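Intracellular serine protease (Bacillus licheniformis, PDB 4ZOQ) probably acts as a subtilase-family (S8) serine endopeptidase that cleaves peptide bonds, and is known as a lanthipeptide protease. Local coordinates at residues G114-I119 / K153-A158; Q166-S171 / G284-V289; H307-K312 / Y334-M339. All blocks are in the same frame, centred on the assembly; numbering follows the deposited sequence.

Contact 1 (G114-I119 / K153-A158); sequences GDSYNI and KAYQRA
The phenol ring of Tyr155 reaches across to helix 116-128, with Ile119 CG2 at its edge, close to the ring plane, while Ser116 comes in obliquely beside it. Tyr155 carries the contact, and Ile119 makes the closest approach. Ile119 CG2 is modelled 3.0 Å from Tyr155 OH, unusually short for a methyl and an oxygen, so the exact value is doubtful. The Ile119 rotamer (chi1 -61°) turns this methyl to the hydroxyl, and CB, CD1 and CG1 crowd round the same oxygen. Ile119 CD1 lies 3.4 Å from Tyr155 OH, an apolar neighbour for a polar atom. Ile119 CG2 is also 4.0 Å from Tyr155 CZ, a looser apolar contact. Farther round the ring, Tyr155 CE1 is 4.1 Å from Ser116 CB. The first torsion of Tyr155, chi1 -140°, is well away from a staggered value, which suggests some strain in bringing the ring to this place. Its hydroxyl is buried here and has no hydrogen-bond partner in the model.

Just before Ser116, Asp115 occupies the N-cap of helix 116-128. Asp115 OD1 accepts from Tyr117 N at 3.1 Å, the donor standing above the carboxylate plane. This bond fixes the start of the helix from which Ser116 and Ile119 project. Tyr117 OH is hydrogen-bonded to Asp56 O of the second protein chain of the assembly.

The two helices are neighbours within one helical layer on one face of the central subtilase sheet. Helix 116-128 lies on the connection from strand 102-110, through short strand 113-114, to 133-136, two places along the sheet; helix 146-164 lies on the next, by way of strand 140-143, to adjacent parallel strand 168-172. Met120 and Met123 of helix 116-128 also touch Tyr155, and Ile119 packs on Val108 of strand 102-110.

Contact 2 (Q166-S171 / G284-V289); sequences QVLVFS and GTAALV
The methyl of Ala286, on helix 275-297, meets the far end of the Phe170 ring, which belongs to strand 168-172 of the central sheet. Its approach is oblique to the ring: Ala286 CB lies 3.6 Å from Phe170 CE2 and 3.7 Å from Phe170 CZ, so the methyl sits astride the bond between these two carbons. Phe170 turns CG anti to its carbonyl carbon (chi1 -63°), and this sends the ring out from the strand toward the helix. Leu168, two residues earlier and thus on the same side of the strand, adds a looser touch, with its CD1 4.3 Å from Ala286 CB. One small side chain of the helix is therefore met by two large ones of the strand.

The backbone of Leu168 and Phe170 is hydrogen-bonded into the sheet, with Ile134 and Ile136 among the partners. Helix 303-313 covers the same strand face, with Leu168 resting against Ala303 and Val306. Strand 168-172 follows helix 146-164, which ends in a Schellman motif with Gln166 at its C-prime position. Helix 275-297 carries Ser276, the predicted nucleophile of the charge relay system, near its start; the side chain of Ser276 is about 11 Å from that of Phe170.

Every contact here is apolar and all three residues are buried, so the join depends on close fit and the exclusion of water, with no directional bond between the two segments.

Contact 3 (H307-K312 / Y334-M339); sequences HHILRK and YQALKM
Ile309 and Lys312 of helix 303-313 meet Ala336 and Met339 of helix 333-338 where the latter ends, Met339 N still bonding Gln335 O as the chain leaves the helix. This is helix-helix packing in the C-terminal part of the subtilase fold, partly buried and away from the predicted catalytic residues. Ile309 supplies the inner part: its CG2, anti to the backbone N, rests 3.5 Å from the carbonyl oxygen of Ala336 and 4.3 Å from Ala336 CB. On the second helix, Gln335 and Lys338 are tied together beside the contact, Lys338 NZ lying 3.2 Å from Gln335 OE1, in the carbonyl plane and on a lone pair. The outer part belongs to Lys312 and Met339. In Lys312, chi1 (-70°) lays CG over one face of the His308 ring, toward its rim; the bend at chi2 then directs the rest of the chain, and its charged end leads away from Met339. Met339 chi3 (-19°) is nearly eclipsed, unusual for an exposed side chain and so not certain; as modelled, it curls the methyl back against Lys312. Met339 SD lies 3.7 Å from Lys312 O, and Met339 CE comes to 3.4 Å from Lys312 CB.

In the fold
The contacts follow one another along the chain, each closing before the next opens. Contacts 2 and 3 are neighbours, their centres 12 Å apart, and they touch: Val289 packs on Ile309, and Leu310 lies against both Phe170 and Thr285. Helices 275-297 and 303-313 pack on strand 168-172, and helix 333-338 packs on these helices, with Ala336 against Thr285. Contact 1 is separate, its centre about 19 Å from that of contact 2 and 30 Å from that of contact 3, but helix 146-164 leads directly into strand 168-172. Contact 2 joins sheet to helix, whereas contacts 1 and 3 join helices, contact 1 on the sheet face to which Val169 points, opposite that of Phe170.

Contact 1 (G114-I119 / K153-A158)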
ATOM      1  N   GLY B 114      -1.304  -4.643  12.947  1.00 50.86           N
ATOM      2  CA  GLY B 114      -2.252  -5.384  12.155  1.00 46.22           C
ATOM      3  C   GLY B 114      -1.826  -6.823  11.923  1.00 45.84           C
ATOM      4  O   GLY B 114      -0.702  -7.237  12.213  1.00 46.92           O
ATOM      5  N   ASP B 115      -2.758  -7.581  11.374  1.00 44.96           N
ATOM      6  CA  ASP B 115      -2.623  -9.004  11.192  1.00 47.39           C
ATOM      7  C   ASP B 115      -2.480  -9.236   9.693  1.00 45.26           C
ATOM      8  O   ASP B 115      -3.171  -8.598   8.877  1.00 43.89           O
ATOM      9  CB  ASP B 115      -3.860  -9.705  11.793  1.00 47.26           C
ATOM     10  CG  ASP B 115      -3.885 -11.225  11.567  1.00 56.94           C
ATOM     11  OD1 ASP B 115      -2.843 -11.848  11.232  1.00 56.67           O
ATOM     12  OD2 ASP B 115      -4.978 -11.808  11.757  1.00 61.35           O
ATOM     13  N   SER B 116      -1.578 -10.137   9.326  1.00 40.42           N
ATOM     14  CA  SER B 116      -1.338 -10.423   7.926  1.00 38.09           C
ATOM     15  C   SER B 116      -2.613 -10.964   7.307  1.00 43.29           C
ATOM     16  O   SER B 116      -2.907 -10.721   6.131  1.00 39.13           O
ATOM     17  CB  SER B 116      -0.216 -11.432   7.778  1.00 41.38           C
ATOM     18  OG  SER B 116       1.040 -10.849   8.065  1.00 46.40           O
ATOM     19  N   TYR B 117      -3.368 -11.689   8.136  1.00 43.09           N
ATOM     20  CA  TYR B 117      -4.618 -12.329   7.751  1.00 44.42           C
ATOM     21  C   TYR B 117      -5.611 -11.287   7.251  1.00 40.11           C
ATOM     22  O   TYR B 117      -6.251 -11.468   6.214  1.00 36.37           O
ATOM     23  CB  TYR B 117      -5.215 -13.099   8.936  1.00 43.62           C
ATOM     24  CG  TYR B 117      -6.574 -13.705   8.666  1.00 46.29           C
ATOM     25  CD1 TYR B 117      -6.689 -14.917   8.004  1.00 44.71           C
ATOM     26  CD2 TYR B 117      -7.749 -13.038   9.030  1.00 43.75           C
ATOM     27  CE1 TYR B 117      -7.921 -15.474   7.743  1.00 44.78           C
ATOM     28  CE2 TYR B 117      -9.002 -13.594   8.767  1.00 45.44           C
ATOM     29  CZ  TYR B 117      -9.073 -14.813   8.118  1.00 45.66           C
ATOM     30  OH  TYR B 117     -10.291 -15.396   7.830  1.00 45.29           O
ATOM     31  N   ASN B 118      -5.784 -10.209   8.003  1.00 40.62           N
ATOM     32  CA  ASN B 118      -6.700  -9.172   7.531  1.00 41.93           C
ATOM     33  C   ASN B 118      -6.234  -8.472   6.256  1.00 41.06           C
ATOM     34  O   ASN B 118      -7.068  -7.962   5.499  1.00 41.17           O
ATOM     35  CB  ASN B 118      -7.001  -8.164   8.632  1.00 41.66           C
ATOM     36  CG  ASN B 118      -8.034  -8.683   9.598  1.00 44.47           C
ATOM     37  OD1 ASN B 118      -8.831  -9.560   9.246  1.00 42.59           O
ATOM     38  ND2 ASN B 118      -8.031  -8.162  10.820  1.00 47.33           N
ATOM     39  N   ILE B 119      -4.923  -8.443   6.012  1.00 34.26           N
ATOM     40  CA  ILE B 119      -4.432  -7.816   4.801  1.00 38.57           C
ATOM     41  C   ILE B 119      -4.872  -8.654   3.606  1.00 39.37           C
ATOM     42  O   ILE B 119      -5.352  -8.123   2.586  1.00 35.10           O
ATOM     43  CB  ILE B 119      -2.898  -7.639   4.807  1.00 34.01           C
ATOM     44  CG1 ILE B 119      -2.483  -6.749   5.971  1.00 35.04           C
ATOM     45  CG2 ILE B 119      -2.426  -7.050   3.467  1.00 35.09           C
ATOM     46  CD1 ILE B 119      -1.012  -6.638   6.158  1.00 32.24           C
ATOM     47  N   LYS B 153       2.838 -18.664   1.783  1.00 43.61           N
ATOM     48  CA  LYS B 153       2.092 -19.446   0.805  1.00 38.14           C
ATOM     49  C   LYS B 153       0.674 -18.905   0.663  1.00 39.90           C
ATOM     50  O   LYS B 153       0.131 -18.789  -0.447  1.00 39.61           O
ATOM     51  CB  LYS B 153       2.060 -20.911   1.239  1.00 40.48           C
ATOM     52  CG  LYS B 153       1.301 -21.854   0.333  1.00 43.71           C
ATOM     53  CD  LYS B 153       1.441 -23.266   0.852  1.00 52.41           C
ATOM     54  CE  LYS B 153       0.847 -24.295  -0.087  1.00 58.47           C
ATOM     55  NZ  LYS B 153       0.931 -25.633   0.566  1.00 64.07           N
ATOM     56  N   ALA B 154       0.081 -18.576   1.805  1.00 39.52           N
ATOM     57  CA  ALA B 154      -1.255 -18.004   1.845  1.00 39.28           C
ATOM     58  C   ALA B 154      -1.257 -16.658   1.163  1.00 38.35           C
ATOM     59  O   ALA B 154      -2.139 -16.322   0.361  1.00 34.67           O
ATOM     60  CB  ALA B 154      -1.729 -17.852   3.301  1.00 35.25           C
ATOM     61  N   TYR B 155      -0.212 -15.902   1.481  1.00 42.12           N
ATOM     62  CA  TYR B 155      -0.122 -14.514   1.093  1.00 36.30           C
ATOM     63  C   TYR B 155       0.069 -14.464  -0.423  1.00 37.22           C
ATOM     64  O   TYR B 155      -0.463 -13.585  -1.119  1.00 36.01           O
ATOM     65  CB  TYR B 155       1.060 -13.874   1.781  1.00 34.72           C
ATOM     66  CG  TYR B 155       0.797 -12.515   2.260  1.00 34.78           C
ATOM     67  CD1 TYR B 155       1.310 -12.091   3.478  1.00 32.65           C
ATOM     68  CD2 TYR B 155      -0.084 -11.693   1.575  1.00 39.89           C
ATOM     69  CE1 TYR B 155       1.051 -10.832   3.944  1.00 36.11           C
ATOM     70  CE2 TYR B 155      -0.359 -10.438   2.031  1.00 35.64           C
ATOM     71  CZ  TYR B 155       0.214 -10.017   3.223  1.00 40.07           C
ATOM     72  OH  TYR B 155      -0.036  -8.769   3.738  1.00 51.23           O
ATOM     73  N   GLN B 156       0.789 -15.464  -0.925  1.00 33.03           N
ATOM     74  CA  GLN B 156       1.056 -15.584  -2.346  1.00 36.61           C
ATOM     75  C   GLN B 156      -0.231 -15.906  -3.114  1.00 35.34           C
ATOM     76  O   GLN B 156      -0.405 -15.483  -4.261  1.00 36.98           O
ATOM     77  CB  GLN B 156       2.138 -16.651  -2.584  1.00 32.77           C
ATOM     78  CG  GLN B 156       2.652 -16.731  -3.995  1.00 31.82           C
ATOM     79  CD  GLN B 156       3.256 -15.404  -4.487  1.00 36.73           C
ATOM     80  OE1 GLN B 156       4.336 -14.984  -4.046  1.00 35.91           O
ATOM     81  NE2 GLN B 156       2.557 -14.749  -5.406  1.00 36.91           N
ATOM     82  N   ARG B 157      -1.157 -16.608  -2.471  1.00 35.77           N
ATOM     83  CA  ARG B 157      -2.397 -16.953  -3.149  1.00 35.29           C
ATOM     84  C   ARG B 157      -3.253 -15.720  -3.310  1.00 33.53           C
ATOM     85  O   ARG B 157      -3.854 -15.517  -4.357  1.00 36.09           O
ATOM     86  CB  ARG B 157      -3.168 -18.008  -2.356  1.00 36.47           C
ATOM     87  CG  ARG B 157      -2.615 -19.404  -2.418  1.00 37.71           C
ATOM     88  CD  ARG B 157      -3.529 -20.351  -1.645  1.00 41.08           C
ATOM     89  NE  ARG B 157      -3.002 -21.708  -1.599  1.00 48.04           N
ATOM     90  CZ  ARG B 157      -3.618 -22.736  -1.018  1.00 49.58           C
ATOM     91  NH1 ARG B 157      -4.776 -22.560  -0.396  1.00 44.99           N
ATOM     92  NH2 ARG B 157      -3.062 -23.941  -1.050  1.00 48.79           N
ATOM     93  N   ALA B 158      -3.238 -14.856  -2.302  1.00 34.51           N
ATOM     94  CA  ALA B 158      -3.923 -13.574  -2.384  1.00 33.84           C
ATOM     95  C   ALA B 158      -3.376 -12.745  -3.541  1.00 36.76           C
ATOM     96  O   ALA B 158      -4.139 -12.166  -4.336  1.00 36.09           O
ATOM     97  CB  ALA B 158      -3.784 -12.815  -1.072  1.00 30.57           C
TER

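Contact 2 (Q166-S171 / G284-V289)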
ATOM      1  N   GLN B 166      -6.451  -9.064 -13.014  1.00 36.07           N
ATOM      2  CA  GLN B 166      -5.854  -7.870 -13.602  1.00 38.43           C
ATOM      3  C   GLN B 166      -5.797  -6.657 -12.644  1.00 41.37           C
ATOM      4  O   GLN B 166      -5.852  -5.507 -13.074  1.00 38.77           O
ATOM      5  CB  GLN B 166      -6.635  -7.510 -14.871  1.00 37.66           C
ATOM      6  CG  GLN B 166      -6.678  -8.666 -15.873  1.00 37.75           C
ATOM      7  CD  GLN B 166      -5.300  -9.015 -16.390  1.00 41.74           C
ATOM      8  OE1 GLN B 166      -4.429  -8.155 -16.480  1.00 41.07           O
ATOM      9  NE2 GLN B 166      -5.091 -10.274 -16.728  1.00 43.95           N
ATOM     10  N   VAL B 167      -5.652  -6.922 -11.349  1.00 37.76           N
ATOM     11  CA  VAL B 167      -5.536  -5.857 -10.362  1.00 37.78           C
ATOM     12  C   VAL B 167      -4.084  -5.655  -9.911  1.00 35.49           C
ATOM     13  O   VAL B 167      -3.447  -6.587  -9.425  1.00 33.16           O
ATOM     14  CB  VAL B 167      -6.383  -6.144  -9.128  1.00 34.10           C
ATOM     15  CG1 VAL B 167      -6.285  -5.001  -8.181  1.00 31.95           C
ATOM     16  CG2 VAL B 167      -7.823  -6.401  -9.525  1.00 33.40           C
ATOM     17  N   LEU B 168      -3.581  -4.431 -10.064  1.00 34.47           N
ATOM     18  CA  LEU B 168      -2.230  -4.085  -9.631  1.00 34.37           C
ATOM     19  C   LEU B 168      -2.166  -3.938  -8.129  1.00 33.22           C
ATOM     20  O   LEU B 168      -3.100  -3.420  -7.508  1.00 31.26           O
ATOM     21  CB  LEU B 168      -1.789  -2.791 -10.288  1.00 31.74           C
ATOM     22  CG  LEU B 168      -1.615  -3.008 -11.782  1.00 33.33           C
ATOM     23  CD1 LEU B 168      -1.705  -1.698 -12.510  1.00 32.33           C
ATOM     24  CD2 LEU B 168      -0.280  -3.685 -12.030  1.00 30.77           C
ATOM     25  N   VAL B 169      -1.089  -4.456  -7.546  1.00 32.99           N
ATOM     26  CA  VAL B 169      -0.851  -4.342  -6.111  1.00 29.92           C
ATOM     27  C   VAL B 169       0.517  -3.714  -5.869  1.00 31.04           C
ATOM     28  O   VAL B 169       1.544  -4.271  -6.237  1.00 28.72           O
ATOM     29  CB  VAL B 169      -0.924  -5.724  -5.413  1.00 30.09           C
ATOM     30  CG1 VAL B 169      -0.695  -5.585  -3.913  1.00 30.20           C
ATOM     31  CG2 VAL B 169      -2.263  -6.412  -5.721  1.00 28.89           C
ATOM     32  N   PHE B 170       0.521  -2.565  -5.215  1.00 31.02           N
ATOM     33  CA  PHE B 170       1.743  -1.844  -4.930  1.00 31.44           C
ATOM     34  C   PHE B 170       1.986  -1.914  -3.437  1.00 33.20           C
ATOM     35  O   PHE B 170       1.045  -1.802  -2.658  1.00 30.64           O
ATOM     36  CB  PHE B 170       1.626  -0.404  -5.409  1.00 28.90           C
ATOM     37  CG  PHE B 170       1.452  -0.291  -6.890  1.00 31.17           C
ATOM     38  CD1 PHE B 170       2.544  -0.346  -7.743  1.00 31.19           C
ATOM     39  CD2 PHE B 170       0.184  -0.206  -7.435  1.00 28.49           C
ATOM     40  CE1 PHE B 170       2.377  -0.278  -9.104  1.00 28.36           C
ATOM     41  CE2 PHE B 170       0.006  -0.130  -8.798  1.00 27.58           C
ATOM     42  CZ  PHE B 170       1.113  -0.169  -9.631  1.00 31.90           C
ATOM     43  N   SER B 171       3.244  -2.115  -3.043  1.00 31.86           N
ATOM     44  CA  SER B 171       3.577  -2.266  -1.635  1.00 31.74           C
ATOM     45  C   SER B 171       4.844  -1.500  -1.262  1.00 30.86           C
ATOM     46  O   SER B 171       5.771  -1.416  -2.048  1.00 31.52           O
ATOM     47  CB  SER B 171       3.769  -3.754  -1.319  1.00 33.64           C
ATOM     48  OG  SER B 171       3.609  -3.978   0.056  1.00 39.52           O
ATOM     49  N   GLY B 284      -1.059   5.843  -7.325  1.00 26.84           N
ATOM     50  CA  GLY B 284      -1.742   7.003  -7.875  1.00 28.57           C
ATOM     51  C   GLY B 284      -1.430   7.176  -9.349  1.00 26.67           C
ATOM     52  O   GLY B 284      -2.331   7.421 -10.161  1.00 25.79           O
ATOM     53  N   THR B 285      -0.158   6.991  -9.698  1.00 27.25           N
ATOM     54  CA  THR B 285       0.256   7.069 -11.094  1.00 29.00           C
ATOM     55  C   THR B 285      -0.403   5.953 -11.919  1.00 28.31           C
ATOM     56  O   THR B 285      -0.855   6.187 -13.048  1.00 29.17           O
ATOM     57  CB  THR B 285       1.785   6.967 -11.260  1.00 26.61           C
ATOM     58  OG1 THR B 285       2.436   7.994 -10.487  1.00 26.10           O
ATOM     59  CG2 THR B 285       2.162   7.126 -12.747  1.00 25.02           C
ATOM     60  N   ALA B 286      -0.488   4.752 -11.349  1.00 27.15           N
ATOM     61  CA  ALA B 286      -1.149   3.643 -12.045  1.00 27.88           C
ATOM     62  C   ALA B 286      -2.619   3.956 -12.340  1.00 29.28           C
ATOM     63  O   ALA B 286      -3.120   3.684 -13.441  1.00 29.30           O
ATOM     64  CB  ALA B 286      -1.045   2.369 -11.240  1.00 27.87           C
ATOM     65  N   ALA B 287      -3.303   4.521 -11.345  1.00 28.99           N
ATOM     66  CA  ALA B 287      -4.699   4.929 -11.503  1.00 30.78           C
ATOM     67  C   ALA B 287      -4.802   5.991 -12.603  1.00 27.80           C
ATOM     68  O   ALA B 287      -5.764   6.005 -13.371  1.00 30.62           O
ATOM     69  CB  ALA B 287      -5.272   5.446 -10.185  1.00 27.84           C
ATOM     70  N   LEU B 288      -3.800   6.854 -12.705  1.00 26.05           N
ATOM     71  CA  LEU B 288      -3.834   7.841 -13.784  1.00 31.51           C
ATOM     72  C   LEU B 288      -3.737   7.188 -15.171  1.00 30.60           C
ATOM     73  O   LEU B 288      -4.463   7.578 -16.087  1.00 29.75           O
ATOM     74  CB  LEU B 288      -2.721   8.878 -13.618  1.00 30.63           C
ATOM     75  CG  LEU B 288      -2.957  10.017 -12.634  1.00 31.06           C
ATOM     76  CD1 LEU B 288      -1.852  11.073 -12.816  1.00 30.89           C
ATOM     77  CD2 LEU B 288      -4.355  10.624 -12.853  1.00 29.79           C
ATOM     78  N   VAL B 289      -2.843   6.202 -15.312  1.00 32.12           N
ATOM     79  CA  VAL B 289      -2.646   5.508 -16.581  1.00 29.04           C
ATOM     80  C   VAL B 289      -3.913   4.743 -16.957  1.00 32.67           C
ATOM     81  O   VAL B 289      -4.374   4.826 -18.099  1.00 32.97           O
ATOM     82  CB  VAL B 289      -1.454   4.551 -16.522  1.00 30.32           C
ATOM     83  CG1 VAL B 289      -1.477   3.579 -17.705  1.00 30.08           C
ATOM     84  CG2 VAL B 289      -0.165   5.342 -16.502  1.00 30.05           C
TER

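Contact 3 (H307-K312 / Y334-M339)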
ATOM      1  N   HIS B 307       1.736  -1.833 -16.061  1.00 35.07           N
ATOM      2  CA  HIS B 307       3.075  -2.078 -15.534  1.00 34.52           C
ATOM      3  C   HIS B 307       4.118  -1.707 -16.578  1.00 36.54           C
ATOM      4  O   HIS B 307       5.172  -1.125 -16.263  1.00 36.23           O
ATOM      5  CB  HIS B 307       3.228  -3.548 -15.127  1.00 38.54           C
ATOM      6  CG  HIS B 307       4.512  -3.853 -14.417  1.00 44.08           C
ATOM      7  ND1 HIS B 307       5.730  -3.922 -15.066  1.00 45.45           N
ATOM      8  CD2 HIS B 307       4.764  -4.137 -13.117  1.00 40.64           C
ATOM      9  CE1 HIS B 307       6.678  -4.211 -14.190  1.00 40.90           C
ATOM     10  NE2 HIS B 307       6.120  -4.341 -13.000  1.00 40.23           N
ATOM     11  N   HIS B 308       3.811  -2.035 -17.828  1.00 33.31           N
ATOM     12  CA  HIS B 308       4.708  -1.729 -18.938  1.00 34.78           C
ATOM     13  C   HIS B 308       4.891  -0.211 -19.082  1.00 33.51           C
ATOM     14  O   HIS B 308       5.999   0.276 -19.257  1.00 32.70           O
ATOM     15  CB  HIS B 308       4.180  -2.341 -20.250  1.00 34.03           C
ATOM     16  CG  HIS B 308       5.097  -2.142 -21.406  1.00 33.46           C
ATOM     17  ND1 HIS B 308       6.210  -2.924 -21.614  1.00 45.10           N
ATOM     18  CD2 HIS B 308       5.113  -1.197 -22.377  1.00 33.77           C
ATOM     19  CE1 HIS B 308       6.862  -2.489 -22.679  1.00 41.86           C
ATOM     20  NE2 HIS B 308       6.216  -1.442 -23.161  1.00 39.34           N
ATOM     21  N   ILE B 309       3.799   0.536 -19.013  1.00 32.88           N
ATOM     22  CA  ILE B 309       3.890   1.983 -19.095  1.00 33.27           C
ATOM     23  C   ILE B 309       4.718   2.565 -17.916  1.00 33.49           C
ATOM     24  O   ILE B 309       5.582   3.416 -18.138  1.00 31.82           O
ATOM     25  CB  ILE B 309       2.490   2.594 -19.151  1.00 32.37           C
ATOM     26  CG1 ILE B 309       1.851   2.202 -20.478  1.00 31.79           C
ATOM     27  CG2 ILE B 309       2.562   4.112 -19.036  1.00 30.09           C
ATOM     28  CD1 ILE B 309       0.373   2.402 -20.537  1.00 32.73           C
ATOM     29  N   LEU B 310       4.498   2.071 -16.695  1.00 28.82           N
ATOM     30  CA  LEU B 310       5.264   2.510 -15.524  1.00 29.32           C
ATOM     31  C   LEU B 310       6.727   2.251 -15.704  1.00 30.52           C
ATOM     32  O   LEU B 310       7.575   3.114 -15.417  1.00 30.16           O
ATOM     33  CB  LEU B 310       4.796   1.787 -14.252  1.00 29.69           C
ATOM     34  CG  LEU B 310       3.376   2.158 -13.817  1.00 34.36           C
ATOM     35  CD1 LEU B 310       2.862   1.331 -12.665  1.00 30.26           C
ATOM     36  CD2 LEU B 310       3.386   3.640 -13.421  1.00 28.43           C
ATOM     37  N   ARG B 311       7.028   1.049 -16.185  1.00 33.13           N
ATOM     38  CA  ARG B 311       8.410   0.639 -16.356  1.00 34.64           C
ATOM     39  C   ARG B 311       9.155   1.489 -17.404  1.00 33.02           C
ATOM     40  O   ARG B 311      10.218   2.005 -17.128  1.00 31.76           O
ATOM     41  CB  ARG B 311       8.465  -0.846 -16.699  1.00 35.78           C
ATOM     42  CG  ARG B 311       9.840  -1.344 -17.086  1.00 36.35           C
ATOM     43  CD  ARG B 311       9.832  -2.847 -17.171  1.00 42.18           C
ATOM     44  NE  ARG B 311       9.305  -3.345 -18.439  1.00 55.93           N
ATOM     45  CZ  ARG B 311       9.997  -3.460 -19.570  1.00 53.57           C
ATOM     46  NH1 ARG B 311      11.270  -3.071 -19.632  1.00 44.26           N
ATOM     47  NH2 ARG B 311       9.392  -3.953 -20.645  1.00 44.46           N
ATOM     48  N   LYS B 312       8.563   1.715 -18.563  1.00 31.99           N
ATOM     49  CA  LYS B 312       9.274   2.447 -19.597  1.00 33.00           C
ATOM     50  C   LYS B 312       9.383   3.944 -19.324  1.00 33.13           C
ATOM     51  O   LYS B 312      10.259   4.605 -19.870  1.00 32.69           O
ATOM     52  CB  LYS B 312       8.601   2.237 -20.958  1.00 37.79           C
ATOM     53  CG  LYS B 312       8.763   0.835 -21.493  1.00 44.97           C
ATOM     54  CD  LYS B 312      10.161   0.744 -22.131  1.00 53.48           C
ATOM     55  CE  LYS B 312      10.325  -0.481 -23.021  1.00 56.32           C
ATOM     56  NZ  LYS B 312      11.762  -0.853 -23.148  1.00 66.68           N
ATOM     57  N   TYR B 334       3.903  12.358 -14.998  1.00 30.60           N
ATOM     58  CA  TYR B 334       3.789  13.097 -16.270  1.00 33.60           C
ATOM     59  C   TYR B 334       4.508  12.364 -17.394  1.00 32.27           C
ATOM     60  O   TYR B 334       4.074  12.407 -18.529  1.00 32.74           O
ATOM     61  CB  TYR B 334       4.321  14.534 -16.154  1.00 32.24           C
ATOM     62  CG  TYR B 334       5.820  14.646 -16.149  1.00 34.93           C
ATOM     63  CD1 TYR B 334       6.534  14.575 -14.943  1.00 33.80           C
ATOM     64  CD2 TYR B 334       6.531  14.827 -17.342  1.00 31.72           C
ATOM     65  CE1 TYR B 334       7.911  14.670 -14.924  1.00 37.04           C
ATOM     66  CE2 TYR B 334       7.895  14.931 -17.336  1.00 36.07           C
ATOM     67  CZ  TYR B 334       8.590  14.852 -16.118  1.00 41.20           C
ATOM     68  OH  TYR B 334       9.959  14.953 -16.093  1.00 42.45           O
ATOM     69  N   GLN B 335       5.598  11.677 -17.070  1.00 34.60           N
ATOM     70  CA  GLN B 335       6.321  10.914 -18.073  1.00 35.56           C
ATOM     71  C   GLN B 335       5.490   9.715 -18.490  1.00 37.26           C
ATOM     72  O   GLN B 335       5.465   9.344 -19.657  1.00 33.00           O
ATOM     73  CB  GLN B 335       7.664  10.421 -17.548  1.00 34.64           C
ATOM     74  CG  GLN B 335       8.749  11.457 -17.477  1.00 40.57           C
ATOM     75  CD  GLN B 335       9.110  12.069 -18.815  1.00 43.55           C
ATOM     76  OE1 GLN B 335       8.670  11.607 -19.888  1.00 41.79           O
ATOM     77  NE2 GLN B 335       9.993  13.074 -18.766  1.00 46.02           N
ATOM     78  N   ALA B 336       4.824   9.106 -17.509  1.00 35.95           N
ATOM     79  CA  ALA B 336       3.949   7.967 -17.766  1.00 35.14           C
ATOM     80  C   ALA B 336       2.881   8.325 -18.783  1.00 35.30           C
ATOM     81  O   ALA B 336       2.657   7.588 -19.750  1.00 40.44           O
ATOM     82  CB  ALA B 336       3.295   7.485 -16.459  1.00 29.98           C
ATOM     83  N   LEU B 337       2.247   9.472 -18.574  1.00 34.81           N
ATOM     84  CA  LEU B 337       1.179   9.944 -19.460  1.00 38.89           C
ATOM     85  C   LEU B 337       1.786  10.374 -20.803  1.00 37.76           C
ATOM     86  O   LEU B 337       1.194  10.166 -21.871  1.00 35.42           O
ATOM     87  CB  LEU B 337       0.395  11.096 -18.798  1.00 32.78           C
ATOM     88  CG  LEU B 337      -0.433  10.784 -17.537  1.00 30.66           C
ATOM     89  CD1 LEU B 337      -1.018  12.037 -16.977  1.00 30.08           C
ATOM     90  CD2 LEU B 337      -1.564   9.795 -17.820  1.00 32.53           C
ATOM     91  N   LYS B 338       2.990  10.930 -20.744  1.00 36.03           N
ATOM     92  CA  LYS B 338       3.642  11.431 -21.946  1.00 40.74           C
ATOM     93  C   LYS B 338       3.997  10.275 -22.878  1.00 45.59           C
ATOM     94  O   LYS B 338       3.970  10.419 -24.109  1.00 44.58           O
ATOM     95  CB  LYS B 338       4.894  12.221 -21.574  1.00 38.77           C
ATOM     96  CG  LYS B 338       5.546  12.984 -22.693  1.00 45.53           C
ATOM     97  CD  LYS B 338       6.927  13.497 -22.248  1.00 48.64           C
ATOM     98  CE  LYS B 338       8.031  12.977 -23.167  1.00 57.86           C
ATOM     99  NZ  LYS B 338       9.399  13.197 -22.603  1.00 63.91           N
ATOM    100  N   MET B 339       4.258   9.102 -22.314  1.00 41.69           N
ATOM    101  CA  MET B 339       4.538   7.975 -23.198  1.00 48.18           C
ATOM    102  C   MET B 339       3.317   7.258 -23.704  1.00 48.13           C
ATOM    103  O   MET B 339       3.443   6.274 -24.416  1.00 50.39           O
ATOM    104  CB  MET B 339       5.434   6.952 -22.561  1.00 41.53           C
ATOM    105  CG  MET B 339       6.876   7.350 -22.524  1.00 52.16           C
ATOM    106  SD  MET B 339       7.767   5.797 -22.349  1.00 75.93           S
ATOM    107  CE  MET B 339       6.429   4.729 -21.732  1.00 42.34           C
TER